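Local coordinates for protein geranylgeranyl pyrophosphate synthase (PDB 3LMD) that probably condenses isopentenyl diphosphate units with an allylic diphosphate to make longer prenyl diphosphates, with magnesium as cofactor, at residues A[233-238]-A[346-351]; A[270-275]-A[302-307]. All coordinates share one frame; numbering follows the deposited sequence.

In the fold
Coming from the N terminus, the chain first lays down the long helices that lead to helix 219-246, which carries 233-238. It then passes through four shorter helices before returning by helix 309-328 to helix 335-349, where 346-351 closes contact 1 across 107 intervening residues. Contact 2 is nested within that excursion: helix 267-274 meets the end of helix 294-306 after 26 intervening residues, mostly helical, among them helix 278-286. Contact 1 thus ties the C-terminal helix to the buried helical core, while contact 2 holds together the outlying short helices. Their centres are 20 Å apart, and the two do not touch.

Contact 1: residues A[233-238]-A[346-351]; sequences GMIFQI and FTVKRV
The ring of F236 meets T347 at its edge: T347 OG1 lies near the ring plane, 3.4 Å from F236 CE1. F77 packs edge-to-face with the same ring, and T23 and A26 of helix 21-27 also touch it. The two side chains of the pair cross at about a right angle, and T347 CG2 reaches F236 CD1 at 3.8 Å. The hydroxyl is not spent on the ring. With OG1 beside its own backbone N (chi1 -56°), T347 hydrogen-bonds the carbonyl O of L343, one turn back in its helix.

F236 and Q237 open the FQxxDD sequence that runs into the second aspartate-rich (DDxxD) motif of trans-prenyl synthases, and Q237 NE2 hydrogen-bonds D241 OD1 on this same helix. The ring of F236 turns an edge to the C-terminal helix.

Beside the ring, methyl groups make the contact. I235 CG2 lies anti to its backbone N and comes within 3.8 Å of V348 CG2 and 4.0 Å of T347 CG2. Helix 309-328 adds to this buried patch, Y320 resting against I235 and V317 against V348.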
# COMPACT_ATOMS: atom_id res chain seq x y z
N GLY A 233 -4.47 10.98 -20.67
CA GLY A 233 -3.94 11.42 -19.34
C GLY A 233 -3.01 12.62 -19.49
O GLY A 233 -3.07 13.57 -18.70
N MET A 234 -2.12 12.56 -20.49
CA MET A 234 -1.22 13.70 -20.76
C MET A 234 -2.01 14.95 -21.15
O MET A 234 -1.75 16.04 -20.65
CB MET A 234 -0.18 13.35 -21.86
CG MET A 234 0.76 12.15 -21.54
SD MET A 234 1.85 12.42 -20.07
CE MET A 234 2.31 14.20 -20.37
N ILE A 235 -2.96 14.79 -22.07
CA ILE A 235 -3.79 15.90 -22.51
C ILE A 235 -4.52 16.53 -21.33
O ILE A 235 -4.49 17.76 -21.17
CB ILE A 235 -4.77 15.45 -23.59
CG1 ILE A 235 -4.01 15.07 -24.87
CG2 ILE A 235 -5.85 16.53 -23.87
CD1 ILE A 235 -4.94 14.34 -25.91
N PHE A 236 -5.15 15.72 -20.49
CA PHE A 236 -5.90 16.28 -19.34
C PHE A 236 -5.03 17.19 -18.48
O PHE A 236 -5.45 18.27 -18.10
CB PHE A 236 -6.47 15.17 -18.43
CG PHE A 236 -7.65 14.43 -19.02
CD1 PHE A 236 -8.34 14.93 -20.10
CD2 PHE A 236 -8.08 13.23 -18.47
CE1 PHE A 236 -9.43 14.25 -20.64
CE2 PHE A 236 -9.16 12.55 -19.02
CZ PHE A 236 -9.83 13.06 -20.10
N GLN A 237 -3.84 16.71 -18.12
CA GLN A 237 -3.00 17.44 -17.18
C GLN A 237 -2.38 18.70 -17.83
O GLN A 237 -2.30 19.73 -17.19
CB GLN A 237 -1.88 16.53 -16.66
CG GLN A 237 -1.09 17.21 -15.53
CD GLN A 237 -1.99 17.52 -14.34
OE1 GLN A 237 -2.48 16.61 -13.70
NE2 GLN A 237 -2.26 18.81 -14.08
N ILE A 238 -1.91 18.60 -19.07
CA ILE A 238 -1.33 19.78 -19.69
C ILE A 238 -2.42 20.85 -19.91
O ILE A 238 -2.19 22.04 -19.67
CB ILE A 238 -0.63 19.45 -21.03
CG1 ILE A 238 0.52 18.46 -20.78
CG2 ILE A 238 -0.04 20.79 -21.63
CD1 ILE A 238 1.11 17.86 -22.01
N PHE A 346 -12.84 17.56 -26.96
CA PHE A 346 -13.53 18.56 -26.16
C PHE A 346 -12.55 19.17 -25.16
O PHE A 346 -12.58 20.37 -24.88
CB PHE A 346 -14.71 17.92 -25.42
CG PHE A 346 -15.46 18.89 -24.55
CD1 PHE A 346 -16.51 19.64 -25.07
CD2 PHE A 346 -15.12 19.05 -23.22
CE1 PHE A 346 -17.22 20.55 -24.26
CE2 PHE A 346 -15.82 19.95 -22.40
CZ PHE A 346 -16.86 20.70 -22.93
N THR A 347 -11.69 18.34 -24.61
CA THR A 347 -10.70 18.82 -23.65
C THR A 347 -9.72 19.76 -24.34
O THR A 347 -9.41 20.84 -23.85
CB THR A 347 -9.94 17.64 -22.99
OG1 THR A 347 -10.88 16.74 -22.39
CG2 THR A 347 -8.96 18.15 -21.93
N VAL A 348 -9.21 19.36 -25.50
CA VAL A 348 -8.26 20.22 -26.20
C VAL A 348 -8.92 21.58 -26.53
O VAL A 348 -8.29 22.64 -26.39
CB VAL A 348 -7.76 19.54 -27.47
CG1 VAL A 348 -6.88 20.50 -28.30
CG2 VAL A 348 -6.99 18.20 -27.10
N LYS A 349 -10.19 21.53 -26.92
CA LYS A 349 -10.94 22.75 -27.29
C LYS A 349 -11.12 23.72 -26.15
O LYS A 349 -11.43 24.89 -26.38
CB LYS A 349 -12.30 22.38 -27.87
CG LYS A 349 -12.32 22.33 -29.39
CD LYS A 349 -13.45 21.47 -29.92
CE LYS A 349 -13.36 21.40 -31.45
NZ LYS A 349 -14.31 20.43 -32.04
N ARG A 350 -10.94 23.27 -24.92
CA ARG A 350 -10.96 24.23 -23.81
C ARG A 350 -9.83 25.28 -23.91
O ARG A 350 -9.93 26.35 -23.30
CB ARG A 350 -10.82 23.53 -22.46
CG ARG A 350 -11.92 22.53 -22.11
CD ARG A 350 -11.59 21.91 -20.75
NE ARG A 350 -12.50 20.83 -20.42
CZ ARG A 350 -13.63 20.98 -19.72
NH1 ARG A 350 -13.98 22.19 -19.27
NH2 ARG A 350 -14.41 19.93 -19.47
N VAL A 351 -8.74 24.95 -24.61
CA VAL A 351 -7.58 25.86 -24.69
C VAL A 351 -7.15 26.12 -26.14
O VAL A 351 -6.41 27.06 -26.41
CB VAL A 351 -6.36 25.34 -23.89
CG1 VAL A 351 -6.64 25.40 -22.41
CG2 VAL A 351 -5.99 23.90 -24.32

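Contact 2: residues A[270-275]-A[302-307]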
# COMPACT_ATOMS: atom_id res chain seq x y z
N LEU A 270 7.78 26.30 -18.01
CA LEU A 270 9.08 25.73 -18.30
C LEU A 270 9.53 26.09 -19.72
O LEU A 270 10.69 26.36 -19.97
CB LEU A 270 9.07 24.20 -18.15
CG LEU A 270 8.70 23.75 -16.72
CD1 LEU A 270 8.48 22.21 -16.69
CD2 LEU A 270 9.81 24.17 -15.77
N TYR A 271 8.61 26.05 -20.67
CA TYR A 271 8.94 26.49 -22.04
C TYR A 271 9.37 27.98 -22.06
O TYR A 271 10.39 28.34 -22.70
CB TYR A 271 7.74 26.30 -22.94
CG TYR A 271 7.62 24.91 -23.51
CD1 TYR A 271 8.71 24.27 -24.11
CD2 TYR A 271 6.42 24.24 -23.50
CE1 TYR A 271 8.58 23.00 -24.65
CE2 TYR A 271 6.29 22.97 -24.04
CZ TYR A 271 7.36 22.36 -24.61
OH TYR A 271 7.19 21.10 -25.15
N ALA A 272 8.62 28.83 -21.36
CA ALA A 272 8.92 30.28 -21.32
C ALA A 272 10.28 30.52 -20.69
O ALA A 272 11.06 31.34 -21.17
CB ALA A 272 7.82 31.05 -20.56
N LEU A 273 10.59 29.78 -19.63
CA LEU A 273 11.92 29.87 -18.98
C LEU A 273 13.12 29.51 -19.86
O LEU A 273 14.26 29.83 -19.52
CB LEU A 273 11.95 28.96 -17.71
CG LEU A 273 11.24 29.53 -16.50
CD1 LEU A 273 11.02 28.43 -15.42
CD2 LEU A 273 12.03 30.72 -15.93
N ARG A 274 12.86 28.82 -20.96
CA ARG A 274 13.89 28.35 -21.89
C ARG A 274 14.19 29.43 -22.95
O ARG A 274 15.20 29.38 -23.62
CB ARG A 274 13.39 27.06 -22.56
CG ARG A 274 14.42 26.21 -23.30
CD ARG A 274 13.77 24.95 -23.93
NE ARG A 274 12.83 25.32 -25.00
CZ ARG A 274 12.10 24.47 -25.72
NH1 ARG A 274 12.17 23.15 -25.53
NH2 ARG A 274 11.30 24.95 -26.66
N GLU A 275 13.31 30.41 -23.08
CA GLU A 275 13.41 31.34 -24.23
C GLU A 275 14.57 32.28 -24.15
O GLU A 275 14.85 32.85 -23.08
CB GLU A 275 12.14 32.18 -24.36
CG GLU A 275 10.90 31.41 -24.75
CD GLU A 275 9.69 32.36 -24.80
OE1 GLU A 275 9.87 33.61 -24.76
OE2 GLU A 275 8.59 31.86 -24.87
N GLU A 302 1.70 38.07 -16.30
CA GLU A 302 1.75 38.98 -17.46
C GLU A 302 2.92 38.62 -18.39
O GLU A 302 2.73 38.52 -19.60
CB GLU A 302 1.85 40.45 -17.01
CG GLU A 302 1.83 41.45 -18.16
CD GLU A 302 0.63 41.25 -19.09
OE1 GLU A 302 -0.50 41.06 -18.58
OE2 GLU A 302 0.82 41.30 -20.33
N LEU A 303 4.11 38.41 -17.82
CA LEU A 303 5.25 37.96 -18.61
C LEU A 303 4.94 36.65 -19.39
O LEU A 303 5.25 36.53 -20.56
CB LEU A 303 6.47 37.74 -17.70
CG LEU A 303 7.06 39.04 -17.11
CD1 LEU A 303 8.12 38.69 -16.07
CD2 LEU A 303 7.68 39.86 -18.22
N LEU A 304 4.35 35.68 -18.71
CA LEU A 304 3.96 34.42 -19.37
C LEU A 304 3.04 34.68 -20.56
O LEU A 304 3.22 34.09 -21.63
CB LEU A 304 3.29 33.47 -18.34
CG LEU A 304 4.30 32.90 -17.34
CD1 LEU A 304 3.59 32.20 -16.15
CD2 LEU A 304 5.23 31.93 -18.04
N SER A 305 2.08 35.60 -20.43
CA SER A 305 1.20 35.91 -21.55
C SER A 305 1.94 36.61 -22.70
O SER A 305 1.48 36.61 -23.84
CB SER A 305 -0.04 36.72 -21.11
OG SER A 305 0.29 38.10 -20.99
N GLN A 306 3.10 37.20 -22.40
CA GLN A 306 3.91 37.86 -23.43
C GLN A 306 4.89 36.88 -24.07
O GLN A 306 5.52 37.21 -25.07
CB GLN A 306 4.69 39.07 -22.81
CG GLN A 306 3.76 40.19 -22.38
CD GLN A 306 4.43 41.20 -21.39
OE1 GLN A 306 5.56 41.02 -20.95
NE2 GLN A 306 3.70 42.26 -21.06
N SER A 307 5.00 35.67 -23.49
CA SER A 307 6.04 34.72 -23.91
C SER A 307 5.43 33.77 -24.95
O SER A 307 4.27 33.92 -25.32
CB SER A 307 6.51 33.86 -22.72
OG SER A 307 5.50 32.88 -22.42
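S307 packs against A272 in the last turn of helix 267-274 and E275 just beyond it, and its side chain is worth following outward. Its CB lies 3.6 Å from E275 OE2 and 3.8 Å from A272 CB, so the methylene already touches both residues. One bond further, OG comes within 3.5 Å of A272 CB, a van der Waals contact. The hydroxyl's hydrogen bonds lie on its own side of the contact. The chi1 of 75° places OG between the backbone N and the carbonyl carbon, swung back over the helix end, and there it donates to L304 O at 2.7 Å. That donor sits 16° out of the carbonyl plane, with a C=O...OG angle of 126°. S307 N also bonds L304 O, so two donors from one residue grip this last-turn carbonyl. OG in turn accepts from the backbone N of G309, two residues on, which makes an ST turn.

Beside the methylene lies the carboxylate of E275, carried on an extended side chain. E275 OE2 takes the backbone N of G308, and OE1 is bonded to T277 OG1, so both oxygens have partners. Because G308 leads directly into helix 309-328, the positive end of that helix dipole would probably help stabilise the charge. On the apolar side of the contact, L304 CD2 touches A272 CB at 3.7 Å, and L283 of helix 278-286 closes in on A272.

E302 and S305 bind a calcium ion in a structure of this protein, but they take no part here and no ion is bound to this chain in the model. The contact itself is packing between short helices at the periphery of the all-helical isoprenyl synthase fold, set at the tight turn joining helix 294-306 to helix 309-328.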